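CbsA (Xanthomonas oryzae pv. oryzae, PDB 5XYH) hydrolyses cellulose as an exoglucanase of glycoside hydrolase family 6, probably releasing cellobiose from chain ends during attack on rice cell walls. Local coordinates at residues A173-A178 with T214-G219; A37-V42 with Q416-A421. One frame throughout, in Å; residues are numbered along the deposited sequence.

Contact 1. Residues A173-A178 with T214-G219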
ATOM      1  N   ALA A 173      -6.846 -16.425 -10.514  1.00 14.24           N
ATOM      2  CA  ALA A 173      -5.908 -17.536 -10.657  1.00 14.70           C
ATOM      3  C   ALA A 173      -4.529 -17.152 -10.150  1.00 13.91           C
ATOM      4  O   ALA A 173      -3.865 -17.955  -9.489  1.00 13.45           O
ATOM      5  CB  ALA A 173      -5.832 -17.996 -12.113  1.00 14.93           C
ATOM      6  N   GLY A 174      -4.089 -15.925 -10.445  1.00 12.90           N
ATOM      7  CA  GLY A 174      -2.800 -15.464  -9.948  1.00 14.12           C
ATOM      8  C   GLY A 174      -2.733 -15.377  -8.431  1.00 13.38           C
ATOM      9  O   GLY A 174      -1.737 -15.771  -7.821  1.00 12.21           O
ATOM     10  N   ILE A 175      -3.775 -14.829  -7.805  1.00 13.44           N
ATOM     11  CA  ILE A 175      -3.791 -14.732  -6.346  1.00 13.74           C
ATOM     12  C   ILE A 175      -3.761 -16.122  -5.725  1.00 13.37           C
ATOM     13  O   ILE A 175      -3.019 -16.377  -4.771  1.00 13.84           O
ATOM     14  CB  ILE A 175      -5.016 -13.942  -5.857  1.00 13.68           C
ATOM     15  CG1 ILE A 175      -5.059 -12.531  -6.449  1.00 14.19           C
ATOM     16  CG2 ILE A 175      -5.041 -13.925  -4.319  1.00 14.82           C
ATOM     17  CD1 ILE A 175      -4.252 -11.509  -5.718  1.00 14.48           C
ATOM     18  N   LYS A 176      -4.582 -17.034  -6.245  1.00 13.70           N
ATOM     19  CA  LYS A 176      -4.633 -18.378  -5.679  1.00 14.40           C
ATOM     20  C   LYS A 176      -3.265 -19.043  -5.736  1.00 15.00           C
ATOM     21  O   LYS A 176      -2.817 -19.652  -4.755  1.00 13.11           O
ATOM     22  CB  LYS A 176      -5.681 -19.222  -6.415  1.00 15.07           C
ATOM     23  CG  LYS A 176      -5.628 -20.698  -6.069  1.00 16.23           C
ATOM     24  CD  LYS A 176      -6.529 -21.523  -6.977  1.00 16.86           C
ATOM     25  CE  LYS A 176      -6.666 -22.925  -6.442  1.00 17.37           C
ATOM     26  NZ  LYS A 176      -7.628 -23.769  -7.199  1.00 19.46           N
ATOM     27  N   TYR A 177      -2.574 -18.915  -6.875  1.00 13.82           N
ATOM     28  CA  TYR A 177      -1.263 -19.543  -7.012  1.00 13.89           C
ATOM     29  C   TYR A 177      -0.248 -18.899  -6.074  1.00 14.21           C
ATOM     30  O   TYR A 177       0.547 -19.597  -5.425  1.00 14.27           O
ATOM     31  CB  TYR A 177      -0.797 -19.444  -8.468  1.00 14.14           C
ATOM     32  CG  TYR A 177       0.409 -20.289  -8.798  1.00 15.26           C
ATOM     33  CD1 TYR A 177       0.261 -21.607  -9.207  1.00 15.59           C
ATOM     34  CD2 TYR A 177       1.692 -19.770  -8.705  1.00 14.86           C
ATOM     35  CE1 TYR A 177       1.350 -22.389  -9.502  1.00 16.67           C
ATOM     36  CE2 TYR A 177       2.797 -20.548  -9.006  1.00 15.68           C
ATOM     37  CZ  TYR A 177       2.620 -21.857  -9.405  1.00 16.51           C
ATOM     38  OH  TYR A 177       3.713 -22.639  -9.721  1.00 16.45           O
ATOM     39  N   ALA A 178      -0.252 -17.565  -5.998  1.00 13.64           N
ATOM     40  CA  ALA A 178       0.630 -16.876  -5.064  1.00 13.27           C
ATOM     41  C   ALA A 178       0.393 -17.357  -3.644  1.00 13.60           C
ATOM     42  O   ALA A 178       1.341 -17.706  -2.933  1.00 13.38           O
ATOM     43  CB  ALA A 178       0.433 -15.362  -5.162  1.00 12.91           C
ATOM     44  N   THR A 214     -13.343 -14.039  -0.128  1.00 16.34           N
ATOM     45  CA  THR A 214     -13.599 -15.331   0.508  1.00 16.57           C
ATOM     46  C   THR A 214     -13.459 -16.464  -0.502  1.00 17.11           C
ATOM     47  O   THR A 214     -12.772 -17.461  -0.247  1.00 16.33           O
ATOM     48  CB  THR A 214     -14.987 -15.333   1.152  1.00 16.03           C
ATOM     49  OG1 THR A 214     -15.039 -14.303   2.144  1.00 15.54           O
ATOM     50  CG2 THR A 214     -15.254 -16.673   1.823  1.00 16.24           C
ATOM     51  N   ARG A 215     -14.072 -16.302  -1.677  1.00 17.02           N
ATOM     52  CA  ARG A 215     -14.012 -17.339  -2.706  1.00 17.58           C
ATOM     53  C   ARG A 215     -12.581 -17.613  -3.151  1.00 17.86           C
ATOM     54  O   ARG A 215     -12.196 -18.776  -3.346  1.00 17.63           O
ATOM     55  CB  ARG A 215     -14.876 -16.920  -3.891  1.00 18.88           C
ATOM     56  CG  ARG A 215     -14.808 -17.835  -5.075  1.00 21.06           C
ATOM     57  CD  ARG A 215     -15.820 -17.397  -6.128  1.00 21.73           C
ATOM     58  NE  ARG A 215     -15.468 -16.133  -6.780  1.00 22.11           N
ATOM     59  CZ  ARG A 215     -16.098 -14.979  -6.578  1.00 20.40           C
ATOM     60  NH1 ARG A 215     -17.113 -14.916  -5.729  1.00 21.09           N
ATOM     61  NH2 ARG A 215     -15.715 -13.891  -7.238  1.00 21.62           N
ATOM     62  N   VAL A 216     -11.767 -16.564  -3.306  1.00 16.21           N
ATOM     63  CA  VAL A 216     -10.405 -16.770  -3.800  1.00 16.34           C
ATOM     64  C   VAL A 216      -9.566 -17.518  -2.775  1.00 15.39           C
ATOM     65  O   VAL A 216      -8.897 -18.505  -3.102  1.00 15.85           O
ATOM     66  CB  VAL A 216      -9.752 -15.430  -4.177  1.00 16.58           C
ATOM     67  CG1 VAL A 216      -8.246 -15.632  -4.434  1.00 16.18           C
ATOM     68  CG2 VAL A 216     -10.429 -14.841  -5.399  1.00 17.08           C
ATOM     69  N   VAL A 217      -9.561 -17.048  -1.520  1.00 15.98           N
ATOM     70  CA  VAL A 217      -8.702 -17.689  -0.532  1.00 14.53           C
ATOM     71  C   VAL A 217      -9.254 -19.059  -0.142  1.00 15.11           C
ATOM     72  O   VAL A 217      -8.487 -19.997   0.108  1.00 15.13           O
ATOM     73  CB  VAL A 217      -8.518 -16.782   0.697  1.00 15.02           C
ATOM     74  CG1 VAL A 217      -7.484 -17.386   1.639  1.00 13.41           C
ATOM     75  CG2 VAL A 217      -8.098 -15.383   0.271  1.00 13.94           C
ATOM     76  N   GLN A 218     -10.580 -19.210  -0.106  1.00 15.05           N
ATOM     77  CA  GLN A 218     -11.150 -20.511   0.243  1.00 16.68           C
ATOM     78  C   GLN A 218     -10.734 -21.578  -0.758  1.00 16.35           C
ATOM     79  O   GLN A 218     -10.525 -22.735  -0.382  1.00 17.27           O
ATOM     80  CB  GLN A 218     -12.676 -20.426   0.339  1.00 17.32           C
ATOM     81  CG  GLN A 218     -13.329 -21.756   0.695  1.00 18.48           C
ATOM     82  CD  GLN A 218     -14.846 -21.675   0.838  1.00 21.97           C
ATOM     83  OE1 GLN A 218     -15.448 -20.599   0.714  1.00 22.39           O
ATOM     84  NE2 GLN A 218     -15.475 -22.829   1.102  1.00 21.60           N
ATOM     85  N   GLY A 219     -10.561 -21.205  -2.023  1.00 16.72           N
ATOM     86  CA  GLY A 219     -10.174 -22.175  -3.021  1.00 15.98           C
ATOM     87  C   GLY A 219      -8.723 -22.592  -2.985  1.00 16.21           C
ATOM     88  O   GLY A 219      -8.359 -23.526  -3.706  1.00 16.77           O
TER
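The carbonyl oxygen of G219 is the polar atom that K176 approaches from across the contact: K176 CE comes to 3.3 Å from G219 O. The ammonium nitrogen NZ stays 3.6 Å from G219 O, too far to count as a hydrogen bond, so the attraction is at most a loose electrostatic one. K176 gets there because its CG stands anti to the backbone N (chi1 169°) and the rest of the chain is fully extended, running alongside G219. A long, flexible lysine suits this exposed edge, where its last methylene, CE, lies beside G219 and its charge can remain in water.

Deeper in, the contact is apolar. I175 CG2 meets V216 CG1 at 3.6 Å, the two side chains crossing at about a right angle. Branched residues suit this buried place because one methyl can face the other helix while the remaining branch packs elsewhere: I175 also reaches M95 and S149. Helices 170-183 and 206-218, which flank the parallel strands of the family 6 barrel, also meet through V217 on L179, V216 on E172 and a long, weak R215-E172 ion pair. Between 173-178 and 214-219 themselves, one methyl pair beside a lysine implies hydrophobic burial with little directional bonding.

Contact 2. Residues A37-V42 with Q416-A421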
ATOM      1  N   ALA A  37      18.641  15.458  10.633  1.00 15.59           N
ATOM      2  CA  ALA A  37      18.438  14.536  11.748  1.00 16.54           C
ATOM      3  C   ALA A  37      17.105  13.817  11.629  1.00 16.62           C
ATOM      4  O   ALA A  37      17.016  12.620  11.904  1.00 16.75           O
ATOM      5  CB  ALA A  37      18.520  15.289  13.076  1.00 16.42           C
ATOM      6  N   LYS A  38      16.053  14.543  11.248  1.00 15.59           N
ATOM      7  CA  LYS A  38      14.764  13.905  11.031  1.00 15.81           C
ATOM      8  C   LYS A  38      14.850  12.867   9.921  1.00 16.17           C
ATOM      9  O   LYS A  38      14.196  11.822   9.996  1.00 15.53           O
ATOM     10  CB  LYS A  38      13.706  14.965  10.723  1.00 15.37           C
ATOM     11  CG  LYS A  38      13.342  15.825  11.929  1.00 17.35           C
ATOM     12  CD  LYS A  38      12.437  17.002  11.544  1.00 19.70           C
ATOM     13  CE  LYS A  38      12.333  17.995  12.700  1.00 20.81           C
ATOM     14  NZ  LYS A  38      11.635  19.255  12.327  1.00 24.13           N
ATOM     15  N   MET A  39      15.685  13.117   8.909  1.00 14.80           N
ATOM     16  CA  MET A  39      15.865  12.150   7.834  1.00 15.20           C
ATOM     17  C   MET A  39      16.657  10.934   8.303  1.00 15.34           C
ATOM     18  O   MET A  39      16.390   9.815   7.858  1.00 15.05           O
ATOM     19  CB  MET A  39      16.552  12.825   6.641  1.00 14.67           C
ATOM     20  CG  MET A  39      15.678  13.842   5.937  1.00 14.91           C
ATOM     21  SD  MET A  39      16.633  14.603   4.619  1.00 14.24           S
ATOM     22  CE  MET A  39      15.425  15.640   3.787  1.00 15.51           C
ATOM     23  N   GLN A  40      17.633  11.131   9.201  1.00 16.06           N
ATOM     24  CA  GLN A  40      18.333   9.996   9.808  1.00 16.64           C
ATOM     25  C   GLN A  40      17.359   9.080  10.538  1.00 15.76           C
ATOM     26  O   GLN A  40      17.457   7.855  10.444  1.00 15.61           O
ATOM     27  CB  GLN A  40      19.413  10.478  10.781  1.00 17.90           C
ATOM     28  CG  GLN A  40      20.584  11.208  10.135  1.00 20.53           C
ATOM     29  CD  GLN A  40      21.452  11.988  11.149  1.00 26.96           C
ATOM     30  OE1 GLN A  40      20.946  12.752  11.985  1.00 29.57           O
ATOM     31  NE2 GLN A  40      22.768  11.792  11.067  1.00 29.32           N
ATOM     32  N   VAL A  41      16.412   9.665  11.269  1.00 15.68           N
ATOM     33  CA  VAL A  41      15.411   8.876  11.979  1.00 15.94           C
ATOM     34  C   VAL A  41      14.516   8.138  10.991  1.00 15.13           C
ATOM     35  O   VAL A  41      14.207   6.951  11.173  1.00 15.62           O
ATOM     36  CB  VAL A  41      14.587   9.784  12.909  1.00 16.77           C
ATOM     37  CG1 VAL A  41      13.443   8.992  13.541  1.00 16.58           C
ATOM     38  CG2 VAL A  41      15.478  10.410  13.978  1.00 17.60           C
ATOM     39  N   VAL A  42      14.085   8.825   9.937  1.00 14.42           N
ATOM     40  CA  VAL A  42      13.201   8.206   8.953  1.00 15.08           C
ATOM     41  C   VAL A  42      13.855   6.971   8.341  1.00 15.02           C
ATOM     42  O   VAL A  42      13.215   5.919   8.208  1.00 15.18           O
ATOM     43  CB  VAL A  42      12.795   9.242   7.888  1.00 14.39           C
ATOM     44  CG1 VAL A  42      12.218   8.567   6.654  1.00 14.76           C
ATOM     45  CG2 VAL A  42      11.791  10.222   8.485  1.00 15.32           C
ATOM     46  N   GLN A 416       9.103  17.240   1.619  1.00 12.54           N
ATOM     47  CA  GLN A 416       7.739  17.588   2.003  1.00 12.11           C
ATOM     48  C   GLN A 416       7.165  16.557   2.980  1.00 12.95           C
ATOM     49  O   GLN A 416       6.604  16.915   4.023  1.00 11.58           O
ATOM     50  CB  GLN A 416       6.868  17.713   0.744  1.00 12.56           C
ATOM     51  CG  GLN A 416       5.369  17.779   1.004  1.00 13.16           C
ATOM     52  CD  GLN A 416       4.528  17.273  -0.186  1.00 13.83           C
ATOM     53  OE1 GLN A 416       4.588  17.825  -1.288  1.00 12.96           O
ATOM     54  NE2 GLN A 416       3.755  16.216   0.044  1.00 13.49           N
ATOM     55  N   LEU A 417       7.335  15.265   2.675  1.00 11.93           N
ATOM     56  CA  LEU A 417       6.788  14.212   3.530  1.00 11.93           C
ATOM     57  C   LEU A 417       7.366  14.258   4.941  1.00 13.10           C
ATOM     58  O   LEU A 417       6.634  14.067   5.925  1.00 11.85           O
ATOM     59  CB  LEU A 417       7.048  12.847   2.900  1.00 11.61           C
ATOM     60  CG  LEU A 417       6.158  12.519   1.700  1.00 11.59           C
ATOM     61  CD1 LEU A 417       6.751  11.327   0.960  1.00 11.00           C
ATOM     62  CD2 LEU A 417       4.738  12.216   2.172  1.00 12.19           C
ATOM     63  N   VAL A 418       8.679  14.486   5.063  1.00 12.35           N
ATOM     64  CA  VAL A 418       9.306  14.579   6.382  1.00 13.04           C
ATOM     65  C   VAL A 418       8.818  15.818   7.124  1.00 14.11           C
ATOM     66  O   VAL A 418       8.461  15.753   8.309  1.00 13.72           O
ATOM     67  CB  VAL A 418      10.837  14.585   6.242  1.00 14.14           C
ATOM     68  CG1 VAL A 418      11.501  14.885   7.573  1.00 14.82           C
ATOM     69  CG2 VAL A 418      11.304  13.263   5.692  1.00 13.10           C
ATOM     70  N   THR A 419       8.801  16.965   6.435  1.00 13.71           N
ATOM     71  CA  THR A 419       8.365  18.216   7.044  1.00 14.25           C
ATOM     72  C   THR A 419       6.941  18.115   7.571  1.00 13.43           C
ATOM     73  O   THR A 419       6.611  18.690   8.615  1.00 13.34           O
ATOM     74  CB  THR A 419       8.480  19.343   6.014  1.00 14.76           C
ATOM     75  OG1 THR A 419       9.827  19.402   5.539  1.00 14.41           O
ATOM     76  CG2 THR A 419       8.089  20.695   6.609  1.00 14.56           C
ATOM     77  N   ASN A 420       6.081  17.388   6.863  1.00 13.17           N
ATOM     78  CA  ASN A 420       4.666  17.339   7.188  1.00 13.48           C
ATOM     79  C   ASN A 420       4.298  16.082   7.973  1.00 14.13           C
ATOM     80  O   ASN A 420       3.125  15.687   7.999  1.00 14.56           O
ATOM     81  CB  ASN A 420       3.839  17.452   5.908  1.00 13.82           C
ATOM     82  CG  ASN A 420       3.866  18.844   5.321  1.00 14.58           C
ATOM     83  OD1 ASN A 420       4.496  19.754   5.865  1.00 15.26           O
ATOM     84  ND2 ASN A 420       3.174  19.025   4.200  1.00 14.88           N
ATOM     85  N   ALA A 421       5.273  15.461   8.632  1.00 13.30           N
ATOM     86  CA  ALA A 421       5.028  14.197   9.302  1.00 14.23           C
ATOM     87  C   ALA A 421       4.046  14.383  10.451  1.00 14.82           C
ATOM     88  O   ALA A 421       4.050  15.409  11.137  1.00 13.87           O
ATOM     89  CB  ALA A 421       6.341  13.611   9.815  1.00 14.37           C
TER
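V418 lies at the middle of this contact, and its two methyls divide the work between a buried side and an exposed one. CG2 faces inward, 4.2 Å from V42 CG2 and 4.4 Å from M39 CG; the two valines meet at an oblique angle. These separations are ordinary for apolar groups, and the tightness of this side comes from the number of neighbours. M39 is also surrounded by V23 and I27 of helix 17-27 and by F414 of helix 411-419, while V42 reaches Y19, I342 and the C-terminal I425. An unbranched, pliable methionine suits a seam where three helices converge, and the short side chain of V418 fits among K38, M39 and V42; the nearest CA atoms, of M39 and V418, are 7.1 Å apart.

The outward side has the closest single approach, V418 CG1 to K38 CB at 3.8 Å, yet is looser in being less enclosed: only the root of an exposed lysine takes part. With CG anti to its own carbonyl carbon (chi1 -71°) and the chain extended beyond it, K38 carries its ammonium group past the valine. Lysine fits such a border, since its aliphatic base shields the valine while its charge can be hydrated.

Two residues after V418, the chain leaves helical geometry at N420, whose ND2 is hydrogen-bonded to G339 O; Q416 NE2 likewise binds Q337 O and A340 O. Polar anchoring to the neighbouring loop therefore falls on other residues of 416-421, and segments 37-42 and 416-421 adhere through dispersion and the exclusion of water.

How the contacts relate
The centres of contact 1 and contact 2 are 39 Å apart, on opposite sides of the chain's centre, and their nearest atoms are about 26 Å from each other, so neither touches the other. Each centre lies about 20 Å from the centre of the chain. Contact 1 joins two helices close in sequence, whereas contact 2 brings an early helix against one near the C-terminus and closes a loop of 373 residues within which contact 1 is nested. Both are helix-helix seams on the outer layer of the catalytic domain. No ligand or active-site residue marks either seam, and what they share is that both lie in the catalytic domain.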